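Local coordinates for protein xyloglucan-specific endo-beta-1,4-glucanase BoGH9A (Bacteroides ovatus, PDB 6DHT) that hydrolyses the beta-1,4-glucosidic backbone of plant xyloglucans from within the chain, releasing xyloglucan oligosaccharides at the cell surface of a gut bacterium, at residues A[404-407]-A[408-412]; A[396-399]-A[400-403]; A[441-444]-A[445-449]; A[358-361]-A[362-366]. One frame throughout, in Å; residues are numbered along the deposited sequence.

Interaction 1: A[404-407]-A[408-412]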
loop_
_atom_site.group_PDB
_atom_site.type_symbol
_atom_site.label_atom_id
_atom_site.label_comp_id
_atom_site.label_asym_id
_atom_site.label_seq_id
_atom_site.Cartn_x
_atom_site.Cartn_y
_atom_site.Cartn_z
ATOM N N LEU A 404 -0.501 10.088 21.590
ATOM C CA LEU A 404 -0.808 9.588 20.249
ATOM C C LEU A 404 -1.202 8.127 20.330
ATOM O O LEU A 404 -2.107 7.679 19.597
ATOM C CB LEU A 404 0.409 9.741 19.344
ATOM C CG LEU A 404 0.939 11.154 19.085
ATOM C CD1 LEU A 404 2.233 11.131 18.292
ATOM C CD2 LEU A 404 -0.091 11.997 18.378
ATOM N N LYS A 405 -0.560 7.367 21.203
ATOM C CA LYS A 405 -0.941 5.984 21.447
ATOM C C LYS A 405 -2.386 5.910 21.908
ATOM O O LYS A 405 -3.171 5.092 21.407
ATOM C CB LYS A 405 -0.030 5.354 22.498
ATOM C CG LYS A 405 -0.453 3.966 22.973
ATOM C CD LYS A 405 0.601 3.384 23.889
ATOM C CE LYS A 405 0.073 2.175 24.643
ATOM N NZ LYS A 405 1.067 1.649 25.605
ATOM N N THR A 406 -2.769 6.772 22.840
ATOM C CA THR A 406 -4.146 6.822 23.316
ATOM C C THR A 406 -5.122 6.998 22.153
ATOM O O THR A 406 -6.147 6.316 22.093
ATOM C CB THR A 406 -4.320 7.946 24.353
ATOM O OG1 THR A 406 -3.510 7.624 25.480
ATOM C CG2 THR A 406 -5.758 8.072 24.810
ATOM N N GLU A 407 -4.804 7.887 21.220
ATOM C CA GLU A 407 -5.685 8.131 20.082
ATOM C C GLU A 407 -5.716 6.932 19.153
ATOM O O GLU A 407 -6.788 6.565 18.663
ATOM C CB GLU A 407 -5.289 9.389 19.325
ATOM C CG GLU A 407 -5.589 10.690 20.087
ATOM C CD GLU A 407 -7.016 10.742 20.652
ATOM O OE1 GLU A 407 -7.978 10.445 19.896
ATOM O OE2 GLU A 407 -7.176 11.061 21.856
ATOM N N LEU A 408 -4.585 6.265 18.958
ATOM C CA LEU A 408 -4.577 5.055 18.126
ATOM C C LEU A 408 -5.491 3.989 18.727
ATOM O O LEU A 408 -6.266 3.310 18.009
ATOM C CB LEU A 408 -3.177 4.498 17.985
ATOM C CG LEU A 408 -3.029 3.100 17.376
ATOM C CD1 LEU A 408 -3.458 3.062 15.953
ATOM C CD2 LEU A 408 -1.609 2.613 17.508
ATOM N N LEU A 409 -5.460 3.844 20.041
ATOM C CA LEU A 409 -6.236 2.802 20.707
ATOM C C LEU A 409 -7.720 3.128 20.717
ATOM O O LEU A 409 -8.559 2.213 20.668
ATOM C CB LEU A 409 -5.727 2.587 22.118
ATOM C CG LEU A 409 -4.296 2.054 22.132
ATOM C CD1 LEU A 409 -3.873 1.800 23.567
ATOM C CD2 LEU A 409 -4.119 0.784 21.306
ATOM N N LYS A 410 -8.051 4.406 20.778
ATOM C CA LYS A 410 -9.439 4.846 20.714
ATOM C C LYS A 410 -10.014 4.492 19.355
ATOM O O LYS A 410 -11.149 4.014 19.249
ATOM C CB LYS A 410 -9.544 6.353 20.917
ATOM C CG LYS A 410 -9.484 6.795 22.351
ATOM C CD LYS A 410 -9.803 8.286 22.439
ATOM C CE LYS A 410 -9.502 8.833 23.821
ATOM N NZ LYS A 410 -9.507 10.325 23.858
ATOM N N TYR A 411 -9.235 4.756 18.310
ATOM C CA TYR A 411 -9.609 4.408 16.945
ATOM C C TYR A 411 -9.782 2.901 16.835
ATOM O O TYR A 411 -10.802 2.450 16.288
ATOM C CB TYR A 411 -8.552 4.919 15.956
ATOM C CG TYR A 411 -8.582 4.271 14.592
ATOM C CD1 TYR A 411 -7.853 3.132 14.352
ATOM C CD2 TYR A 411 -9.288 4.831 13.562
ATOM C CE1 TYR A 411 -7.854 2.541 13.107
ATOM C CE2 TYR A 411 -9.305 4.252 12.319
ATOM C CZ TYR A 411 -8.575 3.104 12.106
ATOM O OH TYR A 411 -8.595 2.526 10.849
ATOM N N ALA A 412 -8.825 2.131 17.339
ATOM C CA ALA A 412 -8.820 0.676 17.191
ATOM C C ALA A 412 -10.012 0.049 17.898
ATOM O O ALA A 412 -10.659 -0.849 17.376
ATOM C CB ALA A 412 -7.540 0.081 17.720
#

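Interaction 2: A[396-399]-A[400-403]. With EDO (1,2-ethanediol), chain L.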
loop_
_atom_site.group_PDB
_atom_site.type_symbol
_atom_site.label_atom_id
_atom_site.label_comp_id
_atom_site.label_asym_id
_atom_site.label_seq_id
_atom_site.Cartn_x
_atom_site.Cartn_y
_atom_site.Cartn_z
ATOM N N ALA A 396 9.031 14.782 28.014
ATOM C CA ALA A 396 8.042 15.502 27.227
ATOM C C ALA A 396 7.697 14.694 25.970
ATOM O O ALA A 396 6.535 14.633 25.566
ATOM C CB ALA A 396 8.564 16.884 26.847
ATOM N N ASP A 397 8.711 14.111 25.344
ATOM C CA ASP A 397 8.496 13.354 24.109
ATOM C C ASP A 397 7.710 12.074 24.380
ATOM O O ASP A 397 6.851 11.676 23.566
ATOM C CB ASP A 397 9.814 13.023 23.425
ATOM C CG ASP A 397 10.427 14.221 22.723
ATOM O OD1 ASP A 397 9.769 15.276 22.671
ATOM O OD2 ASP A 397 11.548 14.062 22.224
ATOM N N ARG A 398 7.972 11.426 25.505
ATOM C CA ARG A 398 7.233 10.232 25.877
ATOM C C ARG A 398 5.789 10.578 26.170
ATOM O O ARG A 398 4.870 9.847 25.775
ATOM C CB ARG A 398 7.877 9.574 27.093
ATOM C CG ARG A 398 7.341 8.194 27.328
ATOM C CD ARG A 398 8.240 7.160 26.679
ATOM N NE ARG A 398 7.729 6.757 25.383
ATOM C CZ ARG A 398 8.459 6.218 24.412
ATOM N NH1 ARG A 398 9.764 6.008 24.556
ATOM N NH2 ARG A 398 7.867 5.897 23.285
ATOM N N ARG A 399 5.553 11.720 26.795
ATOM C CA ARG A 399 4.205 12.158 27.090
ATOM C C ARG A 399 3.445 12.409 25.777
ATOM O O ARG A 399 2.267 12.048 25.653
ATOM C CB ARG A 399 4.251 13.425 27.940
ATOM C CG ARG A 399 2.901 13.952 28.409
ATOM C CD ARG A 399 2.981 15.457 28.653
ATOM N NE ARG A 399 4.236 15.826 29.313
ATOM C CZ ARG A 399 4.906 16.960 29.108
ATOM N NH1 ARG A 399 4.456 17.877 28.259
ATOM N NH2 ARG A 399 6.042 17.176 29.760
ATOM N N PHE A 400 4.107 13.041 24.815
ATOM C CA PHE A 400 3.493 13.284 23.525
ATOM C C PHE A 400 3.174 11.957 22.823
ATOM O O PHE A 400 2.036 11.748 22.364
ATOM C CB PHE A 400 4.400 14.137 22.652
ATOM C CG PHE A 400 3.789 14.500 21.326
ATOM C CD1 PHE A 400 2.615 15.222 21.280
ATOM C CD2 PHE A 400 4.402 14.136 20.151
ATOM C CE1 PHE A 400 2.038 15.565 20.061
ATOM C CE2 PHE A 400 3.839 14.475 18.920
ATOM C CZ PHE A 400 2.665 15.192 18.878
ATOM N N ALA A 401 4.163 11.070 22.728
ATOM C CA ALA A 401 3.936 9.752 22.133
ATOM C C ALA A 401 2.774 9.037 22.817
ATOM O O ALA A 401 1.902 8.470 22.142
ATOM C CB ALA A 401 5.194 8.902 22.190
ATOM N N ASP A 402 2.742 9.055 24.146
ATOM C CA ASP A 402 1.673 8.389 24.890
ATOM C C ASP A 402 0.304 8.929 24.492
ATOM O O ASP A 402 -0.657 8.158 24.399
ATOM C CB ASP A 402 1.847 8.555 26.411
ATOM C CG ASP A 402 2.900 7.631 26.992
ATOM O OD1 ASP A 402 3.440 6.785 26.256
ATOM O OD2 ASP A 402 3.176 7.746 28.209
ATOM N N SER A 403 0.206 10.232 24.237
ATOM C CA SER A 403 -1.060 10.829 23.847
ATOM C C SER A 403 -1.472 10.321 22.463
ATOM O O SER A 403 -2.655 10.108 22.200
ATOM C CB SER A 403 -1.018 12.368 23.875
ATOM O OG SER A 403 -0.218 12.927 22.844
HETATM C C1 EDO L . 4.098 5.520 23.564
HETATM O O1 EDO L . 5.052 6.114 24.455
HETATM C C2 EDO L . 4.820 4.588 22.597
HETATM O O2 EDO L . 5.125 3.363 23.271
#

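Interaction 3: A[441-444]-A[445-449]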
loop_
_atom_site.group_PDB
_atom_site.type_symbol
_atom_site.label_atom_id
_atom_site.label_comp_id
_atom_site.label_asym_id
_atom_site.label_seq_id
_atom_site.Cartn_x
_atom_site.Cartn_y
_atom_site.Cartn_z
ATOM N N ALA A 441 -7.454 -1.099 -0.315
ATOM C CA ALA A 441 -6.185 -0.642 0.256
ATOM C C ALA A 441 -6.431 0.455 1.285
ATOM O O ALA A 441 -5.927 0.379 2.421
ATOM C CB ALA A 441 -5.265 -0.135 -0.825
ATOM N N GLU A 442 -7.141 1.502 0.878
ATOM C CA GLU A 442 -7.288 2.719 1.685
ATOM C C GLU A 442 -7.984 2.489 2.993
ATOM O O GLU A 442 -7.658 3.141 3.995
ATOM C CB GLU A 442 -8.079 3.796 0.946
ATOM C CG GLU A 442 -7.971 5.189 1.613
ATOM C CD GLU A 442 -8.789 6.307 0.929
ATOM O OE1 GLU A 442 -8.650 6.529 -0.288
ATOM O OE2 GLU A 442 -9.566 6.995 1.629
ATOM N N LYS A 443 -8.970 1.601 2.997
ATOM C CA LYS A 443 -9.691 1.312 4.209
ATOM C C LYS A 443 -9.387 -0.075 4.731
ATOM O O LYS A 443 -8.940 -0.216 5.859
ATOM C CB LYS A 443 -11.182 1.535 4.061
ATOM C CG LYS A 443 -11.881 1.502 5.394
ATOM C CD LYS A 443 -13.221 2.148 5.355
ATOM C CE LYS A 443 -13.740 2.314 6.763
ATOM N NZ LYS A 443 -15.145 2.772 6.767
ATOM N N CYS A 444 -9.613 -1.131 3.962
ATOM C CA CYS A 444 -9.443 -2.469 4.531
ATOM C C CYS A 444 -7.992 -2.743 4.981
ATOM O O CYS A 444 -7.738 -3.093 6.128
ATOM C CB CYS A 444 -9.937 -3.526 3.545
ATOM S SG CYS A 444 -10.005 -5.186 4.208
ATOM N N MET A 445 -7.046 -2.581 4.059
ATOM C CA MET A 445 -5.652 -2.830 4.420
ATOM C C MET A 445 -5.164 -1.840 5.477
ATOM O O MET A 445 -4.533 -2.239 6.451
ATOM C CB MET A 445 -4.713 -2.735 3.212
ATOM C CG MET A 445 -4.754 -3.871 2.241
ATOM S SD MET A 445 -4.231 -5.441 2.862
ATOM C CE MET A 445 -5.810 -6.142 3.373
ATOM N N ASN A 446 -5.431 -0.552 5.289
ATOM C CA ASN A 446 -4.819 0.423 6.201
ATOM C C ASN A 446 -5.495 0.425 7.569
ATOM O O ASN A 446 -4.874 0.776 8.576
ATOM C CB ASN A 446 -4.718 1.808 5.557
ATOM C CG ASN A 446 -3.645 1.846 4.530
ATOM O OD1 ASN A 446 -2.802 0.952 4.480
ATOM N ND2 ASN A 446 -3.698 2.826 3.650
ATOM N N GLN A 447 -6.742 -0.002 7.631
ATOM C CA GLN A 447 -7.357 -0.303 8.930
ATOM C C GLN A 447 -6.625 -1.467 9.600
ATOM O O GLN A 447 -6.287 -1.410 10.788
ATOM C CB GLN A 447 -8.831 -0.653 8.723
ATOM C CG GLN A 447 -9.648 -0.885 9.938
ATOM C CD GLN A 447 -11.071 -1.169 9.534
ATOM O OE1 GLN A 447 -11.440 -2.317 9.316
ATOM N NE2 GLN A 447 -11.846 -0.122 9.331
ATOM N N GLY A 448 -6.343 -2.510 8.822
ATOM C CA GLY A 448 -5.518 -3.615 9.281
ATOM C C GLY A 448 -4.155 -3.194 9.793
ATOM O O GLY A 448 -3.724 -3.648 10.844
ATOM N N VAL A 449 -3.465 -2.344 9.039
ATOM C CA VAL A 449 -2.150 -1.837 9.446
ATOM C C VAL A 449 -2.282 -1.118 10.797
ATOM O O VAL A 449 -1.443 -1.298 11.692
ATOM C CB VAL A 449 -1.565 -0.890 8.379
ATOM C CG1 VAL A 449 -0.287 -0.215 8.883
ATOM C CG2 VAL A 449 -1.250 -1.628 7.100
#

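Interaction 4: A[358-361]-A[362-366]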
loop_
_atom_site.group_PDB
_atom_site.type_symbol
_atom_site.label_atom_id
_atom_site.label_comp_id
_atom_site.label_asym_id
_atom_site.label_seq_id
_atom_site.Cartn_x
_atom_site.Cartn_y
_atom_site.Cartn_z
ATOM N N TYR A 358 12.675 21.429 14.740
ATOM C CA TYR A 358 11.749 20.540 14.035
ATOM C C TYR A 358 10.677 19.941 14.953
ATOM O O TYR A 358 9.520 19.848 14.569
ATOM C CB TYR A 358 12.521 19.425 13.328
ATOM C CG TYR A 358 13.344 19.882 12.161
ATOM C CD1 TYR A 358 12.750 20.570 11.116
ATOM C CD2 TYR A 358 14.696 19.610 12.082
ATOM C CE1 TYR A 358 13.474 20.998 10.035
ATOM C CE2 TYR A 358 15.442 20.039 10.994
ATOM C CZ TYR A 358 14.817 20.730 9.973
ATOM O OH TYR A 358 15.545 21.153 8.883
ATOM N N ARG A 359 11.069 19.546 16.163
ATOM C CA ARG A 359 10.123 19.058 17.152
ATOM C C ARG A 359 8.969 20.034 17.367
ATOM O O ARG A 359 7.807 19.646 17.415
ATOM C CB ARG A 359 10.820 18.793 18.489
ATOM C CG ARG A 359 9.859 18.317 19.576
ATOM C CD ARG A 359 10.450 18.424 20.950
ATOM N NE ARG A 359 9.667 17.640 21.905
ATOM C CZ ARG A 359 8.533 18.038 22.480
ATOM N NH1 ARG A 359 8.025 19.227 22.221
ATOM N NH2 ARG A 359 7.897 17.237 23.330
ATOM N N GLU A 360 9.290 21.316 17.517
ATOM C CA GLU A 360 8.263 22.299 17.794
ATOM C C GLU A 360 7.270 22.369 16.651
ATOM O O GLU A 360 6.084 22.530 16.885
ATOM C CB GLU A 360 8.907 23.672 18.052
ATOM C CG GLU A 360 7.952 24.862 18.121
ATOM C CD GLU A 360 6.968 24.791 19.277
ATOM O OE1 GLU A 360 7.193 24.008 20.220
ATOM O OE2 GLU A 360 5.959 25.529 19.241
ATOM N N GLU A 361 7.756 22.229 15.420
ATOM C CA GLU A 361 6.855 22.213 14.266
ATOM C C GLU A 361 5.931 20.995 14.294
ATOM O O GLU A 361 4.747 21.115 14.002
ATOM C CB GLU A 361 7.648 22.266 12.961
ATOM C CG GLU A 361 8.549 23.512 12.797
ATOM C CD GLU A 361 7.790 24.832 12.924
ATOM O OE1 GLU A 361 6.905 25.093 12.080
ATOM O OE2 GLU A 361 8.080 25.603 13.870
ATOM N N ALA A 362 6.463 19.833 14.663
ATOM C CA ALA A 362 5.626 18.639 14.816
ATOM C C ALA A 362 4.553 18.817 15.872
ATOM O O ALA A 362 3.397 18.454 15.666
ATOM C CB ALA A 362 6.467 17.434 15.145
ATOM N N ILE A 363 4.937 19.348 17.026
ATOM C CA ILE A 363 3.990 19.542 18.114
ATOM C C ILE A 363 2.884 20.521 17.720
ATOM O O ILE A 363 1.709 20.280 18.027
ATOM C CB ILE A 363 4.712 20.052 19.392
ATOM C CG1 ILE A 363 5.753 19.043 19.860
ATOM C CG2 ILE A 363 3.726 20.343 20.503
ATOM C CD1 ILE A 363 5.219 17.688 20.228
ATOM N N LYS A 364 3.256 21.614 17.047
ATOM C CA LYS A 364 2.288 22.611 16.589
ATOM C C LYS A 364 1.251 21.990 15.662
ATOM O O LYS A 364 0.077 22.344 15.716
ATOM C CB LYS A 364 2.982 23.764 15.860
ATOM C CG LYS A 364 3.678 24.778 16.760
ATOM C CD LYS A 364 4.052 26.043 15.985
ATOM C CE LYS A 364 4.742 27.060 16.882
ATOM N NZ LYS A 364 4.872 28.399 16.242
ATOM N N LYS A 365 1.690 21.060 14.820
ATOM C CA LYS A 365 0.818 20.480 13.797
ATOM C C LYS A 365 0.260 19.118 14.203
ATOM O O LYS A 365 -0.217 18.370 13.353
ATOM C CB LYS A 365 1.592 20.339 12.489
ATOM C CG LYS A 365 2.097 21.657 11.930
ATOM C CD LYS A 365 0.957 22.441 11.290
ATOM C CE LYS A 365 1.327 23.886 11.010
ATOM N NZ LYS A 365 2.578 23.984 10.241
ATOM N N ALA A 366 0.305 18.777 15.485
ATOM C CA ALA A 366 -0.070 17.428 15.897
ATOM C C ALA A 366 -1.535 17.116 15.622
ATOM O O ALA A 366 -2.415 17.950 15.837
ATOM C CB ALA A 366 0.232 17.205 17.367
#

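Interaction 1: A[404-407]-A[408-412]
Glu-407 swings its carboxylate across the outer half of Lys-410, three residues further along the same helix. This is an i to i+3 salt bridge on helix 395-416, part of the (alpha/alpha)6-barrel domain of a family 9 glycoside hydrolase. Lys-410 NZ lies 3.2 Å from Glu-407 OE2, approaching on the syn side and 19° out of the carboxylate plane. A bend at chi2 (-49°) turns the acid back toward the lysine, and OE1 comes to rest 3.8 Å from Lys-410 CD, beside its aliphatic part. The lysine runs straight beyond CG. Thr-406 lies alongside and points the same way, its CG2 3.9 Å from Lys-410 CE, while its OG1 is hydrogen-bonded to the carbonyl of Asp-402. Lys-410 therefore meets a methyl group from one residue and a carboxylate from the next, on the solvent-facing side of the helix.

Lys-405 and Leu-409 cross at an angle, with Lys-405 CG and Leu-409 CD1 4.1 Å apart. The extended lysine continues to a hydrogen bond from NZ to the carbonyl of Gln-457, and Leu-409 packs on Ala-454 and Thr-458, so this face is turned to helix 439-458. Tyr-411 also reaches that helix, and its ring meets Tyr-370 edge-to-face. Four i to i+4 backbone bonds carry the stretch, from Leu-408 N to Leu-404 O (2.9 Å) through to Tyr-411 N and Glu-407 O (3.1 Å). Beside one of them, Leu-409 CG sits 3.3 Å from Lys-405 O.

Interaction 2: A[396-399]-A[400-403]
Residues 396-403 form two regular turns near the start of helix 395-416, with four i to i+4 bonds between the segments. The bond from Ala-401 N to Asp-397 O is almost straight (175°, 2.9 Å), whereas the one from Ser-403 N to Arg-399 O is longer (3.1 Å) and more bent. Ser-403 OG donates a hydrogen bond back to Phe-400 O (2.6 Å), meeting a lone pair in the carbonyl plane.

Arg-398 and Asp-402, one turn apart, are bridged by a 1,2-ethanediol probably taken from the crystallisation liquor. Its O1 lies at the guanidinium edge, 2.9 Å from Arg-398 NE, and also accepts from NH2. The same hydroxyl donates to Asp-402 OD1 over 2.5 Å. Bends at chi2 (95°) and chi3 fold the arginine back toward the aspartate, yet Arg-398 NE and Asp-402 OD1 stay 4.4 Å apart, beyond a direct salt bridge. Ala-401 CB approaches the diol to 3.6 Å from O1.

On another side of the helix, Asp-397 forms a salt bridge with Arg-359 and a hydrogen bond with Tyr-350. Phe-400 meets Trp-386 edge-to-face and packs on Ile-363, setting this turn against helix 356-364.

Interaction 3: A[441-444]-A[445-449]
Met-445 starts out against the preceding turn: CB lies 3.4 Å from Ala-441 O and CG 4.1 Å from Ala-441 CA. The chain then bends at chi2 (-64°) and again at chi3, carrying SD and CE round so that CE comes 4.4 Å from Cys-444 SG in a loose apolar contact. Beyond the two segments the side chain packs on Ala-556, Leu-560, Met-471 and Ile-474.

The backbone under it is not a plain alpha-helix. A wider pi-type turn at 441-444 lets Asn-446 N reach five residues back to Ala-441 O, 3.1 Å away, and the unusual phi of Lys-443 (-110°) belongs to this widening. Alpha-helical spacing is back by Gly-448, whose N bonds Cys-444 O at 3.1 Å; the same carbonyl is also gripped by Asn-470 ND2. The amide of Asn-446 leans over the wide turn, its CG 3.4 Å from Ala-441 O, and ND2 makes a weak hydrogen bond to the carbonyl of Pro-373.

Lys-443 and Gln-447 run side by side in the same direction, with Lys-443 CE 4.0 Å from Gln-447 NE2. Their polar ends part to other partners: the lysine to a salt bridge with Asp-434, the glutamine OE1 to Asn-470. Ala-441 is about 10 Å, side chain to side chain, from Glu-548, the predicted proton donor. This part of helix 439-458 is largely buried, with Met-445 facing helices 461-474 and 551-567, and Asn-446 facing helices 551-567 and 176-192.

Interaction 4: A[358-361]-A[362-366]
Backbone hydrogen bonds join Tyr-358, Arg-359, Glu-360 and Glu-361 to the residues four further on, at the end of helix 356-364. Ile-363 N to Arg-359 O has the usual length, 2.9 Å; Lys-365 N to Glu-361 O is stretched to 3.2 Å, where Lys-365 is the first residue to leave helical backbone angles. Ala-366 N still reaches Ile-363 O.

Apolar packing is led by Arg-359 and Ile-363. The isoleucine CD1 lies over one face of the guanidinium, and CG1 comes within 3.3 Å of Arg-359 NH1. An extended arginine, CG anti to the backbone N (chi1 178°), carries the flat group across the isoleucine, while its NE is held in a salt bridge by Asp-397.

Charged groups form a looser set. Glu-360, bent at chi2 (64°), sets OE2 against the aliphatic part of Lys-364, 3.1 Å from CE, but OE2 and Lys-364 NZ remain 4.3 Å apart, too far for a salt bridge. The opposite charges may still attract across this exposed surface.

Tyr-358 packs on helix 339-353 and hydrogen-bonds through OH to Glu-301 of helix 292-309; Lys-365 makes a cation-pi contact with Phe-342 of helix 339-353, and Ile-363 and Ala-366 face helix 395-416.

Interactions 1 and 2 are adjoining stretches of one helix, 395-416, both partly buried; interaction 4 lies at the surface on helix 356-364, and interaction 3 is buried near the centre of the molecule. Interaction 4 touches interaction 2 through a salt bridge and apolar packing, so helices 356-364 and 395-416 meet there, whereas interaction 1 reaches interaction 3 through Tyr-411 against Gln-447. A true salt bridge marks the outer face of interaction 1, an arginine and an aspartate joined through a bound diol interaction 2, and a glutamate and lysine beyond salt-bridge range interaction 4. Within interaction 3 the contacts are sulfur, methylene and amide packing over a widened turn, its lysine pairing outside the segments.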